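Serine-threonine phosphatase 2C (Toxoplasma gondii, PDB 2I44) probably acts as a metal-dependent protein serine/threonine phosphatase of the PP2C family, and binds calcium ions in this crystal. Local coordinates at residues 19-23 against 51-56; 148-154 against 248-254. All blocks are in the same frame, centred on the assembly; numbering follows the deposited sequence.

The two contacts follow one another along the chain; they neither nest nor cross. Contact 1 comes first. It closes a loop of 27 residues that includes strand 38-43, and brings the turn at the start of strand 22-29 against strand 53-62. These strands belong to different sheets, so contact 1 joins the two layers of the sandwich. Contact 2 closes a longer excursion of 93 residues and pairs strand 149-155 with strand 248-253 within one sheet. The contacts share that sheet: strand 137-146 lies between 53-62 and 149-155 and pairs with both. Their centres are about 14 Å apart, and they do not touch.

Contact 1. Residues 19-23 against 51-56; sequences YPAFD and DDCAFF
The ring of F22 overlaps the edge of F56 in a T-shaped (edge-to-face) stack. F56 CZ lies over one face of F22, offset toward the rim, and is 3.6 Å from F22 CE1. The ring centroids are 5.2 Å apart and the planes stand at 80°. F22 and F56 reach toward each other from their two strands. The other face of F22 is covered by Y19 CB, centred over the ring, so F22 is held between its own turn and F56. F22 CG sits between the backbone N and the carbonyl carbon (chi1 62°), which turns the ring back over Y19. A54 CB adds an apolar contact, 3.7 Å from F22 CE2.

P20 and A21 form the tip of a tight two-residue beta hairpin with type I turn angles. Y19 N bonds to F22 O at 2.8 Å, and the return bond from F22 N to Y19 O is weak. At the exposed end P20 CB lies 3.5 Å from D51 O and also touches the carboxylate of D51. One water bridges the segments: it accepts from A21 N and donates to D51 O at 2.8 Å. The carboxylate of D52 pairs with R50 instead.

The contact lies at one end of the beta sandwich, away from the calcium sites. F22 also packs on L145 of strand 137-146 and V318 of strand 313-320. F56 reaches M316 and V318 of that same strand 313-320. F55 points the other way, into helix 66-80, so strand 53-62 lies between that helix and the second sheet.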
ATOM      1  N   TYR A  19     -10.283  17.083  -7.675  1.00 27.03           N
ATOM      2  CA  TYR A  19      -9.805  17.787  -6.491  1.00 26.53           C
ATOM      3  C   TYR A  19      -8.809  18.848  -6.959  1.00 27.53           C
ATOM      4  O   TYR A  19      -8.310  18.794  -8.086  1.00 27.34           O
ATOM      5  CB  TYR A  19      -9.143  16.807  -5.514  1.00 25.73           C
ATOM      6  CG  TYR A  19     -10.103  15.788  -4.929  1.00 24.70           C
ATOM      7  CD1 TYR A  19     -10.992  16.134  -3.909  1.00 24.24           C
ATOM      8  CD2 TYR A  19     -10.140  14.483  -5.412  1.00 26.07           C
ATOM      9  CE1 TYR A  19     -11.892  15.203  -3.388  1.00 23.47           C
ATOM     10  CE2 TYR A  19     -11.036  13.540  -4.902  1.00 25.37           C
ATOM     11  CZ  TYR A  19     -11.908  13.904  -3.890  1.00 26.14           C
ATOM     12  OH  TYR A  19     -12.781  12.966  -3.388  1.00 23.52           O
ATOM     13  N   PRO A  20      -8.513  19.834  -6.104  1.00 28.58           N
ATOM     14  CA  PRO A  20      -7.576  20.897  -6.470  1.00 28.54           C
ATOM     15  C   PRO A  20      -6.273  20.453  -7.140  1.00 28.84           C
ATOM     16  O   PRO A  20      -5.930  20.943  -8.218  1.00 28.23           O
ATOM     17  CB  PRO A  20      -7.350  21.609  -5.142  1.00 29.36           C
ATOM     18  CG  PRO A  20      -8.702  21.526  -4.512  1.00 29.24           C
ATOM     19  CD  PRO A  20      -9.092  20.084  -4.771  1.00 29.77           C
ATOM     20  N   ALA A  21      -5.559  19.519  -6.522  1.00 27.44           N
ATOM     21  CA  ALA A  21      -4.286  19.069  -7.075  1.00 27.08           C
ATOM     22  C   ALA A  21      -4.297  17.730  -7.806  1.00 26.20           C
ATOM     23  O   ALA A  21      -3.242  17.261  -8.233  1.00 27.95           O
ATOM     24  CB  ALA A  21      -3.227  19.036  -5.968  1.00 26.69           C
ATOM     25  N   PHE A  22      -5.465  17.120  -7.980  1.00 23.19           N
ATOM     26  CA  PHE A  22      -5.512  15.822  -8.650  1.00 23.32           C
ATOM     27  C   PHE A  22      -6.928  15.306  -8.813  1.00 22.64           C
ATOM     28  O   PHE A  22      -7.843  15.755  -8.126  1.00 24.04           O
ATOM     29  CB  PHE A  22      -4.746  14.807  -7.809  1.00 20.75           C
ATOM     30  CG  PHE A  22      -5.348  14.607  -6.446  1.00 21.45           C
ATOM     31  CD1 PHE A  22      -6.343  13.648  -6.235  1.00 20.48           C
ATOM     32  CD2 PHE A  22      -4.972  15.426  -5.386  1.00 20.12           C
ATOM     33  CE1 PHE A  22      -6.954  13.514  -4.989  1.00 20.61           C
ATOM     34  CE2 PHE A  22      -5.580  15.299  -4.133  1.00 21.31           C
ATOM     35  CZ  PHE A  22      -6.572  14.341  -3.936  1.00 18.45           C
ATOM     36  N   ASP A  23      -7.098  14.344  -9.715  1.00 22.85           N
ATOM     37  CA  ASP A  23      -8.393  13.709  -9.918  1.00 22.87           C
ATOM     38  C   ASP A  23      -8.184  12.272  -9.451  1.00 23.33           C
ATOM     39  O   ASP A  23      -7.121  11.686  -9.680  1.00 22.69           O
ATOM     40  CB  ASP A  23      -8.800  13.733 -11.391  1.00 26.57           C
ATOM     41  CG  ASP A  23      -8.863  15.139 -11.950  1.00 30.66           C
ATOM     42  OD1 ASP A  23      -9.249  16.058 -11.195  1.00 30.24           O
ATOM     43  OD2 ASP A  23      -8.531  15.326 -13.143  1.00 34.21           O
ATOM     44  N   ASP A  51      -4.774  23.012   0.190  1.00 25.60           N
ATOM     45  CA  ASP A  51      -5.460  22.251  -0.841  1.00 26.53           C
ATOM     46  C   ASP A  51      -4.465  21.484  -1.702  1.00 25.88           C
ATOM     47  O   ASP A  51      -4.767  21.118  -2.835  1.00 27.55           O
ATOM     48  CB  ASP A  51      -6.303  23.188  -1.710  1.00 28.10           C
ATOM     49  CG  ASP A  51      -5.457  24.070  -2.606  1.00 30.65           C
ATOM     50  OD1 ASP A  51      -4.275  24.300  -2.280  1.00 32.29           O
ATOM     51  OD2 ASP A  51      -5.984  24.549  -3.633  1.00 33.67           O
ATOM     52  N   ASP A  52      -3.278  21.237  -1.158  1.00 24.61           N
ATOM     53  CA  ASP A  52      -2.246  20.517  -1.893  1.00 25.70           C
ATOM     54  C   ASP A  52      -1.676  19.339  -1.096  1.00 25.23           C
ATOM     55  O   ASP A  52      -0.532  18.930  -1.311  1.00 25.72           O
ATOM     56  CB  ASP A  52      -1.117  21.479  -2.260  1.00 24.66           C
ATOM     57  CG  ASP A  52      -0.389  22.000  -1.042  1.00 25.50           C
ATOM     58  OD1 ASP A  52      -0.999  22.001   0.050  1.00 25.23           O
ATOM     59  OD2 ASP A  52       0.781  22.413  -1.176  1.00 26.63           O
ATOM     60  N   CYS A  53      -2.468  18.812  -0.165  1.00 25.02           N
ATOM     61  CA  CYS A  53      -2.054  17.673   0.655  1.00 23.14           C
ATOM     62  C   CYS A  53      -3.125  16.594   0.670  1.00 21.91           C
ATOM     63  O   CYS A  53      -4.307  16.877   0.865  1.00 22.04           O
ATOM     64  CB  CYS A  53      -1.779  18.102   2.094  1.00 24.11           C
ATOM     65  SG  CYS A  53      -0.352  19.170   2.285  1.00 28.35           S
ATOM     66  N   ALA A  54      -2.709  15.348   0.471  1.00 20.76           N
ATOM     67  CA  ALA A  54      -3.652  14.243   0.480  1.00 18.89           C
ATOM     68  C   ALA A  54      -2.948  12.946   0.839  1.00 18.30           C
ATOM     69  O   ALA A  54      -1.728  12.841   0.718  1.00 15.18           O
ATOM     70  CB  ALA A  54      -4.328  14.121  -0.883  1.00 18.30           C
ATOM     71  N   PHE A  55      -3.734  11.972   1.289  1.00 17.10           N
ATOM     72  CA  PHE A  55      -3.223  10.654   1.665  1.00 17.15           C
ATOM     73  C   PHE A  55      -3.896   9.592   0.801  1.00 16.63           C
ATOM     74  O   PHE A  55      -5.099   9.660   0.545  1.00 13.45           O
ATOM     75  CB  PHE A  55      -3.520  10.351   3.135  1.00 17.49           C
ATOM     76  CG  PHE A  55      -3.131   8.959   3.553  1.00 18.78           C
ATOM     77  CD1 PHE A  55      -1.837   8.683   3.986  1.00 20.79           C
ATOM     78  CD2 PHE A  55      -4.050   7.918   3.494  1.00 18.47           C
ATOM     79  CE1 PHE A  55      -1.466   7.393   4.357  1.00 20.41           C
ATOM     80  CE2 PHE A  55      -3.689   6.621   3.861  1.00 18.40           C
ATOM     81  CZ  PHE A  55      -2.396   6.359   4.292  1.00 17.93           C
ATOM     82  N   PHE A  56      -3.113   8.614   0.365  1.00 14.71           N
ATOM     83  CA  PHE A  56      -3.629   7.532  -0.463  1.00 15.87           C
ATOM     84  C   PHE A  56      -3.136   6.206   0.092  1.00 15.02           C
ATOM     85  O   PHE A  56      -1.943   6.040   0.329  1.00 13.66           O
ATOM     86  CB  PHE A  56      -3.143   7.698  -1.903  1.00 16.43           C
ATOM     87  CG  PHE A  56      -3.546   9.002  -2.524  1.00 19.32           C
ATOM     88  CD1 PHE A  56      -4.826   9.175  -3.045  1.00 20.19           C
ATOM     89  CD2 PHE A  56      -2.658  10.074  -2.557  1.00 20.72           C
ATOM     90  CE1 PHE A  56      -5.216  10.408  -3.592  1.00 22.69           C
ATOM     91  CE2 PHE A  56      -3.040  11.306  -3.101  1.00 21.25           C
ATOM     92  CZ  PHE A  56      -4.319  11.471  -3.618  1.00 19.23           C
TER
HETATM   93  O   HOH W   1      -6.034  18.810  -3.698  1.00 23.51           O

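Contact 2. Residues 148-154 against 248-254; sequences GFVAVGH and DVRVVRV
V254 N donates to G148 O at 2.7 Å in an almost straight bond (172° at the hydrogen). It starts an antiparallel ladder that runs on through the hydrogen-bonded pairs V150-V252 and V152-R250. V152 N to R250 O is just as short, at 2.7 Å. At the far end the H154-D248 bonds are weak. There a water donates to D248 O at 2.7 Å and lies in the ring plane of H154, by ND1. H154 NE2 bonds to V177 O, while D248 OD2 bonds to H179.

The F149 ring runs alongside the R253 chain, as both have CG anti to the carbonyl carbon (F149 chi1 -73°). F149 CE1 sits over one face of the R253 guanidinium, offset toward its rim, with the two planes 54° apart. F149 CZ is 3.3 Å from R253 NH1. On the opposite side of the sheet V150 CG2 and V254 CG2 are 3.3 Å apart, a doubtful spacing, closer than usual for methyls.

F149, A151 and V249 face helix 98-130. V150 and V152 face M261 of strand 258-264 in the second sheet. Strand 248-253 pairs within the chain with 149-155 and forms an edge of one sheet in the helix-flanked antiparallel beta sandwich characteristic of PP2C phosphatases.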
ATOM      1  N   GLY A 148       3.790  19.395  -3.584  1.00 24.84           N
ATOM      2  CA  GLY A 148       4.622  18.917  -4.675  1.00 26.27           C
ATOM      3  C   GLY A 148       5.456  17.676  -4.429  1.00 27.38           C
ATOM      4  O   GLY A 148       6.177  17.237  -5.322  1.00 27.98           O
ATOM      5  N   PHE A 149       5.369  17.106  -3.233  1.00 26.57           N
ATOM      6  CA  PHE A 149       6.126  15.902  -2.917  1.00 25.37           C
ATOM      7  C   PHE A 149       5.198  14.744  -2.600  1.00 24.21           C
ATOM      8  O   PHE A 149       4.126  14.932  -2.023  1.00 24.51           O
ATOM      9  CB  PHE A 149       7.038  16.136  -1.712  1.00 25.83           C
ATOM     10  CG  PHE A 149       8.223  17.009  -2.005  1.00 28.90           C
ATOM     11  CD1 PHE A 149       9.293  16.524  -2.749  1.00 28.75           C
ATOM     12  CD2 PHE A 149       8.261  18.324  -1.551  1.00 30.94           C
ATOM     13  CE1 PHE A 149      10.387  17.337  -3.040  1.00 31.26           C
ATOM     14  CE2 PHE A 149       9.349  19.151  -1.834  1.00 31.60           C
ATOM     15  CZ  PHE A 149      10.416  18.657  -2.583  1.00 31.51           C
ATOM     16  N   VAL A 150       5.612  13.546  -2.992  1.00 21.90           N
ATOM     17  CA  VAL A 150       4.839  12.355  -2.704  1.00 21.44           C
ATOM     18  C   VAL A 150       5.746  11.405  -1.945  1.00 20.38           C
ATOM     19  O   VAL A 150       6.765  10.949  -2.469  1.00 16.40           O
ATOM     20  CB  VAL A 150       4.332  11.664  -3.981  1.00 23.06           C
ATOM     21  CG1 VAL A 150       3.603  10.373  -3.616  1.00 21.86           C
ATOM     22  CG2 VAL A 150       3.392  12.591  -4.719  1.00 22.24           C
ATOM     23  N   ALA A 151       5.379  11.145  -0.695  1.00 17.39           N
ATOM     24  CA  ALA A 151       6.131  10.244   0.157  1.00 16.86           C
ATOM     25  C   ALA A 151       5.507   8.861   0.038  1.00 16.48           C
ATOM     26  O   ALA A 151       4.437   8.606   0.596  1.00 18.10           O
ATOM     27  CB  ALA A 151       6.072  10.728   1.604  1.00 16.23           C
ATOM     28  N   VAL A 152       6.172   7.979  -0.699  1.00 14.56           N
ATOM     29  CA  VAL A 152       5.688   6.623  -0.895  1.00 14.09           C
ATOM     30  C   VAL A 152       6.215   5.679   0.184  1.00 13.15           C
ATOM     31  O   VAL A 152       7.407   5.670   0.502  1.00 12.29           O
ATOM     32  CB  VAL A 152       6.117   6.059  -2.281  1.00 15.22           C
ATOM     33  CG1 VAL A 152       5.684   4.612  -2.412  1.00 16.99           C
ATOM     34  CG2 VAL A 152       5.503   6.879  -3.397  1.00 14.55           C
ATOM     35  N   GLY A 153       5.312   4.886   0.743  1.00 12.69           N
ATOM     36  CA  GLY A 153       5.696   3.920   1.751  1.00 11.70           C
ATOM     37  C   GLY A 153       4.976   2.621   1.452  1.00 12.47           C
ATOM     38  O   GLY A 153       3.912   2.636   0.823  1.00 14.41           O
ATOM     39  N   HIS A 154       5.550   1.494   1.863  1.00 12.95           N
ATOM     40  CA  HIS A 154       4.887   0.215   1.649  1.00 14.33           C
ATOM     41  C   HIS A 154       5.435  -0.932   2.474  1.00 14.32           C
ATOM     42  O   HIS A 154       6.558  -0.899   2.975  1.00 14.96           O
ATOM     43  CB  HIS A 154       4.896  -0.184   0.161  1.00 14.05           C
ATOM     44  CG  HIS A 154       6.072  -1.018  -0.249  1.00 13.84           C
ATOM     45  ND1 HIS A 154       7.335  -0.495  -0.421  1.00 15.78           N
ATOM     46  CD2 HIS A 154       6.167  -2.336  -0.551  1.00 15.68           C
ATOM     47  CE1 HIS A 154       8.156  -1.451  -0.818  1.00 16.95           C
ATOM     48  NE2 HIS A 154       7.473  -2.578  -0.904  1.00 15.99           N
ATOM     49  N   ASP A 248       9.590   0.591   3.344  1.00 18.64           N
ATOM     50  CA  ASP A 248      10.644   1.171   2.518  1.00 21.07           C
ATOM     51  C   ASP A 248       9.973   2.490   2.166  1.00 19.92           C
ATOM     52  O   ASP A 248       8.781   2.511   1.854  1.00 20.78           O
ATOM     53  CB  ASP A 248      10.917   0.346   1.248  1.00 22.87           C
ATOM     54  CG  ASP A 248      11.827  -0.846   1.511  1.00 27.34           C
ATOM     55  OD1 ASP A 248      12.897  -0.655   2.128  1.00 33.39           O
ATOM     56  OD2 ASP A 248      11.485  -1.969   1.101  1.00 30.60           O
ATOM     57  N   VAL A 249      10.705   3.591   2.253  1.00 20.05           N
ATOM     58  CA  VAL A 249      10.117   4.887   1.952  1.00 17.99           C
ATOM     59  C   VAL A 249      10.884   5.572   0.837  1.00 18.42           C
ATOM     60  O   VAL A 249      12.112   5.488   0.775  1.00 19.48           O
ATOM     61  CB  VAL A 249      10.100   5.789   3.210  1.00 16.89           C
ATOM     62  CG1 VAL A 249       9.385   7.096   2.911  1.00 16.84           C
ATOM     63  CG2 VAL A 249       9.407   5.061   4.358  1.00 16.47           C
ATOM     64  N   ARG A 250      10.144   6.240  -0.042  1.00 18.61           N
ATOM     65  CA  ARG A 250      10.713   6.952  -1.182  1.00 19.49           C
ATOM     66  C   ARG A 250       9.941   8.245  -1.441  1.00 20.14           C
ATOM     67  O   ARG A 250       8.721   8.228  -1.623  1.00 19.07           O
ATOM     68  CB  ARG A 250      10.667   6.062  -2.431  1.00 19.63           C
ATOM     69  CG  ARG A 250      11.138   6.733  -3.720  1.00 24.26           C
ATOM     70  CD  ARG A 250      11.104   5.762  -4.906  1.00 28.63           C
ATOM     71  NE  ARG A 250      11.547   6.386  -6.154  1.00 31.74           N
ATOM     72  CZ  ARG A 250      11.581   5.770  -7.336  1.00 33.64           C
ATOM     73  NH1 ARG A 250      11.196   4.507  -7.445  1.00 33.89           N
ATOM     74  NH2 ARG A 250      12.001   6.421  -8.415  1.00 33.80           N
ATOM     75  N   VAL A 251      10.654   9.369  -1.442  1.00 20.22           N
ATOM     76  CA  VAL A 251      10.033  10.659  -1.695  1.00 19.47           C
ATOM     77  C   VAL A 251      10.360  11.114  -3.118  1.00 20.27           C
ATOM     78  O   VAL A 251      11.524  11.250  -3.488  1.00 18.79           O
ATOM     79  CB  VAL A 251      10.528  11.744  -0.703  1.00 21.11           C
ATOM     80  CG1 VAL A 251       9.856  13.077  -1.017  1.00 20.83           C
ATOM     81  CG2 VAL A 251      10.227  11.328   0.733  1.00 20.18           C
ATOM     82  N   VAL A 252       9.323  11.345  -3.908  1.00 19.75           N
ATOM     83  CA  VAL A 252       9.496  11.779  -5.283  1.00 22.52           C
ATOM     84  C   VAL A 252       8.890  13.163  -5.489  1.00 23.85           C
ATOM     85  O   VAL A 252       7.849  13.483  -4.911  1.00 24.27           O
ATOM     86  CB  VAL A 252       8.831  10.771  -6.263  1.00 22.62           C
ATOM     87  CG1 VAL A 252       7.465  10.368  -5.743  1.00 25.40           C
ATOM     88  CG2 VAL A 252       8.696  11.383  -7.651  1.00 23.83           C
ATOM     89  N   ARG A 253       9.559  13.992  -6.287  1.00 24.08           N
ATOM     90  CA  ARG A 253       9.046  15.325  -6.589  1.00 25.30           C
ATOM     91  C   ARG A 253       8.022  15.182  -7.703  1.00 25.21           C
ATOM     92  O   ARG A 253       8.296  14.541  -8.718  1.00 27.06           O
ATOM     93  CB  ARG A 253      10.149  16.245  -7.103  1.00 27.90           C
ATOM     94  CG  ARG A 253      11.233  16.601  -6.122  1.00 31.10           C
ATOM     95  CD  ARG A 253      12.313  17.417  -6.835  1.00 35.35           C
ATOM     96  NE  ARG A 253      13.407  17.789  -5.938  1.00 41.43           N
ATOM     97  CZ  ARG A 253      13.379  18.827  -5.105  1.00 42.39           C
ATOM     98  NH1 ARG A 253      12.310  19.615  -5.050  1.00 42.04           N
ATOM     99  NH2 ARG A 253      14.419  19.071  -4.317  1.00 44.52           N
ATOM    100  N   VAL A 254       6.841  15.758  -7.521  1.00 24.17           N
ATOM    101  CA  VAL A 254       5.837  15.690  -8.566  1.00 23.77           C
ATOM    102  C   VAL A 254       6.208  16.774  -9.576  1.00 25.45           C
ATOM    103  O   VAL A 254       6.115  17.964  -9.279  1.00 25.80           O
ATOM    104  CB  VAL A 254       4.433  15.980  -8.020  1.00 23.92           C
ATOM    105  CG1 VAL A 254       3.409  15.863  -9.139  1.00 22.66           C
ATOM    106  CG2 VAL A 254       4.106  15.018  -6.881  1.00 23.04           C
TER
HETATM  107  O   HOH W   2       7.734   2.277  -0.620  1.00 14.51           O